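Local coordinates for protein putative HTH-type transcriptional regulator YwnA (Bacillus subtilis subsp. subtilis, PDB 1XD7) that probably binds DNA as a winged-helix transcriptional regulator of the Rrf2 family, at residues A[45-50]-A[74-79]. Sequence-based numbering, arbitrary orientation.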
loop_
_atom_site.group_PDB
_atom_site.type_symbol
_atom_site.label_atom_id
_atom_site.label_comp_id
_atom_site.label_asym_id
_atom_site.label_seq_id
_atom_site.Cartn_x
_atom_site.Cartn_y
_atom_site.Cartn_z
ATOM N N SER A 45 -1.418 -21.396 9.325
ATOM C CA SER A 45 -2.217 -21.418 10.558
ATOM C C SER A 45 -3.205 -20.261 10.459
ATOM O O SER A 45 -4.362 -20.373 10.859
ATOM C CB SER A 45 -1.338 -21.214 11.784
ATOM O OG SER A 45 0.027 -21.354 11.439
ATOM N N LEU A 46 -2.734 -19.149 9.915
ATOM C CA LEU A 46 -3.577 -17.982 9.755
ATOM C C LEU A 46 -4.722 -18.316 8.809
ATOM O O LEU A 46 -5.897 -18.131 9.143
ATOM C CB LEU A 46 -2.747 -16.828 9.209
ATOM C CG LEU A 46 -1.625 -16.421 10.165
ATOM C CD1 LEU A 46 -0.710 -15.415 9.496
ATOM C CD2 LEU A 46 -2.228 -15.855 11.445
ATOM N N LEU A 47 -4.379 -18.827 7.631
ATOM C CA LEU A 47 -5.391 -19.185 6.649
ATOM C C LEU A 47 -6.424 -20.132 7.242
ATOM O O LEU A 47 -7.614 -20.026 6.952
ATOM C CB LEU A 47 -4.727 -19.809 5.428
ATOM C CG LEU A 47 -3.945 -18.751 4.656
ATOM C CD1 LEU A 47 -2.950 -19.391 3.713
ATOM C CD2 LEU A 47 -4.930 -17.871 3.900
ATOM N N LYS A 48 -5.983 -21.059 8.078
ATOM C CA LYS A 48 -6.933 -21.963 8.693
ATOM C C LYS A 48 -7.716 -21.211 9.755
ATOM O O LYS A 48 -8.929 -21.376 9.876
ATOM C CB LYS A 48 -6.214 -23.147 9.313
ATOM C CG LYS A 48 -5.663 -24.108 8.267
ATOM C CD LYS A 48 -5.154 -25.385 8.896
ATOM C CE LYS A 48 -4.005 -25.108 9.842
ATOM N NZ LYS A 48 -3.423 -26.384 10.353
ATOM N N LYS A 49 -7.011 -20.383 10.519
ATOM C CA LYS A 49 -7.623 -19.587 11.571
ATOM C C LYS A 49 -8.752 -18.787 10.931
ATOM O O LYS A 49 -9.808 -18.593 11.523
ATOM C CB LYS A 49 -6.583 -18.646 12.168
ATOM C CG LYS A 49 -6.742 -18.364 13.647
ATOM C CD LYS A 49 -5.620 -17.433 14.109
ATOM C CE LYS A 49 -5.634 -17.198 15.614
ATOM N NZ LYS A 49 -5.292 -18.434 16.369
ATOM N N ALA A 50 -8.521 -18.335 9.704
ATOM C CA ALA A 50 -9.529 -17.581 8.971
ATOM C C ALA A 50 -10.445 -18.574 8.257
ATOM O O ALA A 50 -11.188 -18.215 7.347
ATOM C CB ALA A 50 -8.857 -16.671 7.963
ATOM N N LEU A 74 -9.153 -10.289 -1.301
ATOM C CA LEU A 74 -9.375 -9.461 -0.124
ATOM C C LEU A 74 -9.551 -10.397 1.070
ATOM O O LEU A 74 -8.968 -10.184 2.134
ATOM C CB LEU A 74 -10.622 -8.589 -0.334
ATOM C CG LEU A 74 -11.153 -7.646 0.760
ATOM C CD1 LEU A 74 -11.930 -8.445 1.771
ATOM C CD2 LEU A 74 -10.020 -6.881 1.413
ATOM N N GLU A 75 -10.335 -11.452 0.873
ATOM C CA GLU A 75 -10.585 -12.446 1.921
ATOM C C GLU A 75 -9.257 -13.021 2.413
ATOM O O GLU A 75 -9.074 -13.258 3.611
ATOM C CB GLU A 75 -11.478 -13.565 1.365
ATOM C CG GLU A 75 -11.917 -14.637 2.362
ATOM C CD GLU A 75 -13.093 -15.472 1.837
ATOM O OE1 GLU A 75 -13.575 -15.208 0.713
ATOM O OE2 GLU A 75 -13.550 -16.392 2.549
ATOM N N VAL A 76 -8.330 -13.237 1.482
ATOM C CA VAL A 76 -7.016 -13.779 1.812
ATOM C C VAL A 76 -6.210 -12.743 2.569
ATOM O O VAL A 76 -5.549 -13.046 3.562
ATOM C CB VAL A 76 -6.212 -14.140 0.544
ATOM C CG1 VAL A 76 -4.858 -14.702 0.940
ATOM C CG2 VAL A 76 -6.978 -15.130 -0.302
ATOM N N TYR A 77 -6.262 -11.519 2.065
ATOM C CA TYR A 77 -5.557 -10.393 2.648
ATOM C C TYR A 77 -5.761 -10.258 4.154
ATOM O O TYR A 77 -4.806 -10.307 4.919
ATOM C CB TYR A 77 -6.010 -9.110 1.967
ATOM C CG TYR A 77 -5.346 -7.858 2.501
ATOM C CD1 TYR A 77 -3.994 -7.603 2.269
ATOM C CD2 TYR A 77 -6.083 -6.907 3.211
ATOM C CE1 TYR A 77 -3.392 -6.423 2.727
ATOM C CE2 TYR A 77 -5.491 -5.723 3.674
ATOM C CZ TYR A 77 -4.148 -5.486 3.427
ATOM O OH TYR A 77 -3.574 -4.304 3.859
ATOM N N ARG A 78 -7.007 -10.075 4.573
ATOM C CA ARG A 78 -7.317 -9.918 5.990
ATOM C C ARG A 78 -6.744 -11.036 6.834
ATOM O O ARG A 78 -6.165 -10.787 7.889
ATOM C CB ARG A 78 -8.827 -9.845 6.214
ATOM C CG ARG A 78 -9.331 -8.466 6.634
ATOM C CD ARG A 78 -10.742 -8.567 7.206
ATOM N NE ARG A 78 -10.801 -8.658 8.670
ATOM C CZ ARG A 78 -10.101 -9.504 9.428
ATOM N NH1 ARG A 78 -9.251 -10.364 8.884
ATOM N NH2 ARG A 78 -10.261 -9.496 10.746
ATOM N N ALA A 79 -6.904 -12.271 6.373
ATOM C CA ALA A 79 -6.392 -13.419 7.108
ATOM C C ALA A 79 -4.899 -13.310 7.386
ATOM O O ALA A 79 -4.433 -13.783 8.412
ATOM C CB ALA A 79 -6.686 -14.697 6.349
#
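The methyl group of A79 meets the side chains of A50 and L47 and overlaps most closely with the methyl of A50. Their CB atoms lie 3.3 Å apart, tighter than usual for two carbons, and the CA atoms of A50 and A79 are separated by 5.5 Å. Two small residues let the backbones come this near where helix 37-49 ends, for A50 is the first residue to leave helical geometry, although its N still bonds to the O of L46. Next to this pair, L47 reaches in from the flank. One branch, CD2, does the touching: it lies 4.4 Å from CB of A79 and 4.3 Å from CG1 of V76, and thus bridges two positions about one helical turn apart on segment 74-79. L46 uses its root instead of its branched end, with CB 3.6 Å from the carbonyl O of A79. Its CG stands anti to the carbonyl carbon (chi1 -62°), and CG and both methyls lie slightly farther from the same O. The join is therefore mainly apolar and small, burying 187 Å² over both sides, with A79 as its centre. The short helical segments pass at 9.4 Å between axes and 115° between their directions, and contact is limited to the last turn of helix 37-49, the residue just after it, and one face of helix 73-80. L47 and V76 form the buried side of the interface, while A50 lies toward solvent. Helix 37-49 is the second helix of the predicted helix-turn-helix, consistent with a recognition helix, and its C-terminal end is here packed against the helix that follows the two-stranded wing. L15 of helix 7-19 touches both L47 and V76, and L47 also packs on L53 of strand 53-54.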